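Local structure of putative oxidoreductase molybdopterin-binding subunit (Sulfolobus tokodaii, 4ZOH) at residues 140-150 / 265-276. The protein probably serves as the molybdopterin-binding subunit of an oxidoreductase related to aldehyde oxidase and xanthine dehydrogenase, carrying a pterin cytosine dinucleotide cofactor. Residues are numbered along the deposited sequence; the frame is centred on the assembly and turned at random.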
ATOM      1  N   VAL A 140      18.213  58.847   0.563  1.00 33.06           N
ATOM      2  CA  VAL A 140      16.886  59.182  -0.019  1.00 36.49           C
ATOM      3  C   VAL A 140      16.654  60.678  -0.079  1.00 38.19           C
ATOM      4  O   VAL A 140      15.942  61.178  -0.982  1.00 33.10           O
ATOM      5  CB  VAL A 140      15.679  58.455   0.683  1.00 34.48           C
ATOM      6  CG1 VAL A 140      15.427  58.998   2.091  1.00 37.03           C
ATOM      7  CG2 VAL A 140      14.387  58.602  -0.107  1.00 37.93           C
ATOM      8  N   GLU A 141      17.257  61.394   0.887  1.00 43.15           N
ATOM      9  CA  GLU A 141      17.096  62.849   0.984  1.00 39.79           C
ATOM     10  C   GLU A 141      17.681  63.595  -0.210  1.00 35.93           C
ATOM     11  O   GLU A 141      17.038  64.493  -0.776  1.00 37.38           O
ATOM     12  CB  GLU A 141      17.722  63.346   2.287  1.00 48.19           C
ATOM     13  CG  GLU A 141      16.758  63.748   3.408  1.00 53.72           C
ATOM     14  CD  GLU A 141      15.419  63.044   3.437  1.00 64.09           C
ATOM     15  OE1 GLU A 141      14.459  63.554   2.789  1.00 67.44           O
ATOM     16  OE2 GLU A 141      15.313  62.010   4.151  1.00 68.25           O
ATOM     17  N   LYS A 142      18.902  63.193  -0.543  1.00 32.66           N
ATOM     18  CA  LYS A 142      19.636  63.605  -1.703  1.00 38.27           C
ATOM     19  C   LYS A 142      18.899  63.290  -3.008  1.00 45.22           C
ATOM     20  O   LYS A 142      18.909  64.133  -3.942  1.00 40.76           O
ATOM     21  CB  LYS A 142      21.009  62.908  -1.676  1.00 39.69           C
ATOM     22  CG  LYS A 142      21.877  63.134  -2.904  1.00 41.73           C
ATOM     23  CD  LYS A 142      23.226  62.466  -2.737  1.00 44.55           C
ATOM     24  CE  LYS A 142      24.204  62.960  -3.806  1.00 49.10           C
ATOM     25  NZ  LYS A 142      24.449  61.918  -4.826  1.00 56.44           N
ATOM     26  N   ALA A 143      18.286  62.089  -3.081  1.00 36.54           N
ATOM     27  CA  ALA A 143      17.474  61.716  -4.231  1.00 33.19           C
ATOM     28  C   ALA A 143      16.327  62.652  -4.432  1.00 33.29           C
ATOM     29  O   ALA A 143      16.073  63.066  -5.552  1.00 34.97           O
ATOM     30  CB  ALA A 143      16.924  60.264  -4.113  1.00 31.78           C
ATOM     31  N   PHE A 144      15.553  62.907  -3.389  1.00 33.97           N
ATOM     32  CA  PHE A 144      14.404  63.769  -3.578  1.00 35.83           C
ATOM     33  C   PHE A 144      14.830  65.252  -3.685  1.00 44.02           C
ATOM     34  O   PHE A 144      14.051  66.058  -4.202  1.00 44.72           O
ATOM     35  CB  PHE A 144      13.305  63.532  -2.548  1.00 32.46           C
ATOM     36  CG  PHE A 144      12.501  62.285  -2.817  1.00 34.45           C
ATOM     37  CD1 PHE A 144      13.069  61.016  -2.628  1.00 31.01           C
ATOM     38  CD2 PHE A 144      11.200  62.374  -3.309  1.00 33.31           C
ATOM     39  CE1 PHE A 144      12.345  59.852  -2.929  1.00 36.90           C
ATOM     40  CE2 PHE A 144      10.484  61.218  -3.633  1.00 37.12           C
ATOM     41  CZ  PHE A 144      11.039  59.956  -3.426  1.00 33.57           C
ATOM     42  N   LYS A 145      16.054  65.590  -3.241  1.00 47.09           N
ATOM     43  CA  LYS A 145      16.572  66.987  -3.341  1.00 51.70           C
ATOM     44  C   LYS A 145      16.885  67.301  -4.804  1.00 45.66           C
ATOM     45  O   LYS A 145      16.355  68.267  -5.350  1.00 48.16           O
ATOM     46  CB  LYS A 145      17.833  67.227  -2.470  1.00 53.01           C
ATOM     47  CG  LYS A 145      18.174  68.686  -2.173  1.00 60.54           C
ATOM     48  CD  LYS A 145      17.267  69.255  -1.071  1.00 74.57           C
ATOM     49  CE  LYS A 145      17.035  70.766  -1.198  1.00 78.30           C
ATOM     50  NZ  LYS A 145      18.305  71.550  -1.131  1.00 80.72           N
ATOM     51  N   GLU A 146      17.709  66.437  -5.401  1.00 42.19           N
ATOM     52  CA  GLU A 146      18.161  66.445  -6.808  1.00 43.75           C
ATOM     53  C   GLU A 146      17.126  66.155  -7.919  1.00 40.27           C
ATOM     54  O   GLU A 146      17.491  66.149  -9.084  1.00 47.49           O
ATOM     55  CB  GLU A 146      19.301  65.438  -6.968  1.00 41.17           C
ATOM     56  CG  GLU A 146      20.595  65.784  -6.265  1.00 46.18           C
ATOM     57  CD  GLU A 146      21.662  64.702  -6.420  1.00 58.83           C
ATOM     58  OE1 GLU A 146      21.345  63.552  -6.844  1.00 67.97           O
ATOM     59  OE2 GLU A 146      22.842  64.987  -6.106  1.00 67.43           O
ATOM     60  N   ALA A 147      15.869  65.913  -7.578  1.00 41.20           N
ATOM     61  CA  ALA A 147      14.880  65.446  -8.547  1.00 41.72           C
ATOM     62  C   ALA A 147      14.278  66.617  -9.237  1.00 47.90           C
ATOM     63  O   ALA A 147      14.027  67.626  -8.587  1.00 48.63           O
ATOM     64  CB  ALA A 147      13.769  64.687  -7.860  1.00 42.94           C
ATOM     65  N   ASP A 148      13.961  66.474 -10.529  1.00 42.17           N
ATOM     66  CA  ASP A 148      13.271  67.558 -11.245  1.00 45.58           C
ATOM     67  C   ASP A 148      11.780  67.463 -11.019  1.00 42.97           C
ATOM     68  O   ASP A 148      11.041  68.442 -11.150  1.00 45.41           O
ATOM     69  CB  ASP A 148      13.663  67.596 -12.758  1.00 45.14           C
ATOM     70  CG  ASP A 148      15.184  67.698 -12.952  1.00 48.70           C
ATOM     71  OD1 ASP A 148      15.829  68.478 -12.199  1.00 47.04           O
ATOM     72  OD2 ASP A 148      15.750  66.995 -13.823  1.00 42.99           O
ATOM     73  N   LEU A 149      11.353  66.265 -10.617  1.00 48.84           N
ATOM     74  CA  LEU A 149       9.966  65.861 -10.651  1.00 39.82           C
ATOM     75  C   LEU A 149       9.772  64.642  -9.737  1.00 38.43           C
ATOM     76  O   LEU A 149      10.682  63.780  -9.590  1.00 36.13           O
ATOM     77  CB  LEU A 149       9.638  65.426 -12.111  1.00 50.80           C
ATOM     78  CG  LEU A 149       8.154  65.314 -12.454  1.00 52.76           C
ATOM     79  CD1 LEU A 149       7.359  66.313 -11.614  1.00 59.84           C
ATOM     80  CD2 LEU A 149       7.923  65.566 -13.932  1.00 60.13           C
ATOM     81  N   THR A 150       8.570  64.542  -9.182  1.00 28.39           N
ATOM     82  CA  THR A 150       8.168  63.331  -8.510  1.00 32.98           C
ATOM     83  C   THR A 150       6.805  62.901  -8.960  1.00 31.68           C
ATOM     84  O   THR A 150       5.912  63.733  -9.219  1.00 31.34           O
ATOM     85  CB  THR A 150       8.212  63.424  -6.937  1.00 32.34           C
ATOM     86  OG1 THR A 150       7.154  64.268  -6.469  1.00 36.85           O
ATOM     87  CG2 THR A 150       9.508  63.924  -6.510  1.00 27.88           C
ATOM     88  N   ALA A 265      11.278  59.713  -7.413  1.00 33.94           N
ATOM     89  CA  ALA A 265      12.041  60.871  -7.732  1.00 36.22           C
ATOM     90  C   ALA A 265      12.891  60.646  -8.979  1.00 38.97           C
ATOM     91  O   ALA A 265      13.819  59.799  -9.035  1.00 36.55           O
ATOM     92  CB  ALA A 265      12.923  61.267  -6.547  1.00 35.50           C
ATOM     93  N   VAL A 266      12.600  61.479  -9.975  1.00 43.49           N
ATOM     94  CA  VAL A 266      13.304  61.383 -11.246  1.00 45.69           C
ATOM     95  C   VAL A 266      13.923  62.687 -11.735  1.00 46.74           C
ATOM     96  O   VAL A 266      13.383  63.788 -11.456  1.00 44.81           O
ATOM     97  CB  VAL A 266      12.357  60.842 -12.342  1.00 44.90           C
ATOM     98  CG1 VAL A 266      11.798  59.470 -11.920  1.00 44.27           C
ATOM     99  CG2 VAL A 266      11.234  61.842 -12.690  1.00 34.33           C
ATOM    100  N   LYS A 267      15.027  62.543 -12.478  1.00 44.92           N
ATOM    101  CA  LYS A 267      15.422  63.579 -13.458  1.00 43.95           C
ATOM    102  C   LYS A 267      14.665  63.492 -14.796  1.00 48.28           C
ATOM    103  O   LYS A 267      14.252  62.395 -15.263  1.00 41.62           O
ATOM    104  CB  LYS A 267      16.929  63.643 -13.594  1.00 43.98           C
ATOM    105  CG  LYS A 267      17.449  64.695 -12.612  1.00 59.73           C
ATOM    106  CD  LYS A 267      18.901  64.483 -12.178  1.00 68.24           C
ATOM    107  CE  LYS A 267      19.492  65.785 -11.625  1.00 71.20           C
ATOM    108  NZ  LYS A 267      20.981  65.703 -11.702  1.00 77.83           N
ATOM    109  N   LYS A 268      14.426  64.663 -15.387  1.00 50.50           N
ATOM    110  CA  LYS A 268      13.698  64.774 -16.676  1.00 50.14           C
ATOM    111  C   LYS A 268      14.294  63.914 -17.816  1.00 39.48           C
ATOM    112  O   LYS A 268      13.575  63.543 -18.731  1.00 41.02           O
ATOM    113  CB  LYS A 268      13.622  66.235 -17.146  1.00 55.58           C
ATOM    114  CG  LYS A 268      12.777  67.134 -16.279  1.00 57.64           C
ATOM    115  CD  LYS A 268      11.432  67.387 -16.905  1.00 60.83           C
ATOM    116  CE  LYS A 268      11.017  68.790 -16.525  1.00 59.46           C
ATOM    117  NZ  LYS A 268       9.592  68.736 -16.123  1.00 61.63           N
ATOM    118  N   ASP A 269      15.584  63.591 -17.744  1.00 41.82           N
ATOM    119  CA  ASP A 269      16.168  62.698 -18.704  1.00 48.00           C
ATOM    120  C   ASP A 269      15.868  61.196 -18.434  1.00 52.02           C
ATOM    121  O   ASP A 269      16.532  60.328 -19.004  1.00 56.82           O
ATOM    122  CB  ASP A 269      17.673  62.972 -18.820  1.00 45.26           C
ATOM    123  CG  ASP A 269      18.486  62.370 -17.689  1.00 50.72           C
ATOM    124  OD1 ASP A 269      17.880  61.963 -16.668  1.00 55.43           O
ATOM    125  OD2 ASP A 269      19.756  62.295 -17.828  1.00 41.31           O
ATOM    126  N   GLY A 270      14.873  60.899 -17.583  1.00 51.79           N
ATOM    127  CA  GLY A 270      14.578  59.524 -17.148  1.00 45.46           C
ATOM    128  C   GLY A 270      15.524  58.831 -16.177  1.00 45.73           C
ATOM    129  O   GLY A 270      15.402  57.611 -15.975  1.00 52.29           O
ATOM    130  N   THR A 271      16.477  59.569 -15.585  1.00 44.57           N
ATOM    131  CA  THR A 271      17.210  59.096 -14.380  1.00 47.72           C
ATOM    132  C   THR A 271      16.186  58.881 -13.237  1.00 45.43           C
ATOM    133  O   THR A 271      15.359  59.788 -12.956  1.00 40.29           O
ATOM    134  CB  THR A 271      18.393  60.018 -13.956  1.00 47.40           C
ATOM    135  OG1 THR A 271      19.315  60.187 -15.063  1.00 51.48           O
ATOM    136  CG2 THR A 271      19.191  59.419 -12.770  1.00 42.02           C
ATOM    137  N   ILE A 272      16.177  57.653 -12.687  1.00 41.69           N
ATOM    138  CA  ILE A 272      15.324  57.318 -11.514  1.00 39.90           C
ATOM    139  C   ILE A 272      16.271  57.477 -10.343  1.00 34.15           C
ATOM    140  O   ILE A 272      17.313  56.812 -10.271  1.00 31.72           O
ATOM    141  CB  ILE A 272      14.718  55.875 -11.546  1.00 41.11           C
ATOM    142  CG1 ILE A 272      13.935  55.555 -12.844  1.00 40.08           C
ATOM    143  CG2 ILE A 272      13.855  55.594 -10.335  1.00 36.41           C
ATOM    144  CD1 ILE A 272      12.655  56.289 -13.070  1.00 42.41           C
ATOM    145  N   LEU A 273      15.939  58.377  -9.427  1.00 36.69           N
ATOM    146  CA  LEU A 273      16.899  58.685  -8.351  1.00 34.67           C
ATOM    147  C   LEU A 273      16.608  57.908  -7.049  1.00 33.25           C
ATOM    148  O   LEU A 273      17.513  57.319  -6.411  1.00 39.65           O
ATOM    149  CB  LEU A 273      16.943  60.207  -8.104  1.00 35.59           C
ATOM    150  CG  LEU A 273      17.416  61.074  -9.294  1.00 34.82           C
ATOM    151  CD1 LEU A 273      16.801  62.471  -9.188  1.00 33.27           C
ATOM    152  CD2 LEU A 273      18.937  61.101  -9.334  1.00 33.14           C
ATOM    153  N   GLY A 274      15.342  57.903  -6.665  1.00 31.48           N
ATOM    154  CA  GLY A 274      14.988  57.327  -5.421  1.00 34.97           C
ATOM    155  C   GLY A 274      13.504  57.135  -5.372  1.00 37.37           C
ATOM    156  O   GLY A 274      12.753  57.729  -6.214  1.00 34.72           O
ATOM    157  N   ILE A 275      13.124  56.349  -4.343  1.00 31.11           N
ATOM    158  CA  ILE A 275      11.722  55.973  -4.027  1.00 36.04           C
ATOM    159  C   ILE A 275      11.403  56.028  -2.529  1.00 29.78           C
ATOM    160  O   ILE A 275      12.167  55.614  -1.713  1.00 30.02           O
ATOM    161  CB  ILE A 275      11.419  54.477  -4.306  1.00 35.46           C
ATOM    162  CG1 ILE A 275      12.211  53.943  -5.467  1.00 44.81           C
ATOM    163  CG2 ILE A 275       9.913  54.284  -4.451  1.00 41.29           C
ATOM    164  CD1 ILE A 275      11.589  54.298  -6.779  1.00 44.82           C
ATOM    165  N   ARG A 276      10.210  56.443  -2.197  1.00 33.90           N
ATOM    166  CA  ARG A 276       9.742  56.195  -0.867  1.00 34.84           C
ATOM    167  C   ARG A 276       8.299  55.857  -0.908  1.00 38.11           C
ATOM    168  O   ARG A 276       7.572  56.218  -1.885  1.00 35.20           O
ATOM    169  CB  ARG A 276       9.933  57.416   0.025  1.00 41.70           C
ATOM    170  CG  ARG A 276       9.352  58.695  -0.497  1.00 39.96           C
ATOM    171  CD  ARG A 276      10.041  59.867   0.218  1.00 44.67           C
ATOM    172  NE  ARG A 276       9.391  61.081  -0.230  1.00 51.12           N
ATOM    173  CZ  ARG A 276       9.842  62.324  -0.062  1.00 51.42           C
ATOM    174  NH1 ARG A 276      10.980  62.573   0.601  1.00 46.27           N
ATOM    175  NH2 ARG A 276       9.100  63.319  -0.563  1.00 44.05           N
TER
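Phe144 is held between Ala265 and Arg276: the Ala265 methyl CB sits 3.6 Å from the centroid of the Phe144 ring, almost on its normal, while the Arg276 guanidinium lies flat on the opposite face, planes 10° apart, in a cation-pi stack. The Arg276 chain, extended from CG to NE, also lays its CD over the ring, with CG above the rim near Phe144 CZ. With only a methyl at Phe144, as in an alanine, the guanidinium would probably lose its aromatic platform and the Ala265 methyl the ring it packs on. Small residues let helix 140-145 settle on the sheet: Ala143 CB comes within 3.8 Å of Gly274 CA, an approach that suits a glycine, which brings no side chain toward Ala143. Leu273 packs its CD1 against the chain after the helix, 3.6 Å from Ala147 CA. There Asp148 and Leu149 both face Val266, a classic beta bulge; Asp148 N and, weakly, Leu149 N donate to Val266 O, and Val266 N returns a 3.0 Å bond to Leu149 O. Asp148 suits its place beside the type I turn from Lys267 to Gly270, since its short carboxylate takes the Lys268 N-H on OD2 through the anti lone pair, nearly straight at 168°. Further out, Glu263 on strand 254-266 positions Arg276 by a salt bridge to NH2. The contact therefore joins helix and edge strand 149-161 to a beta hairpin, its apolar packing bordered by a stacked cation whose charge is probably balanced in part by Glu263, with Glu141 nearby but beyond salt-bridge range.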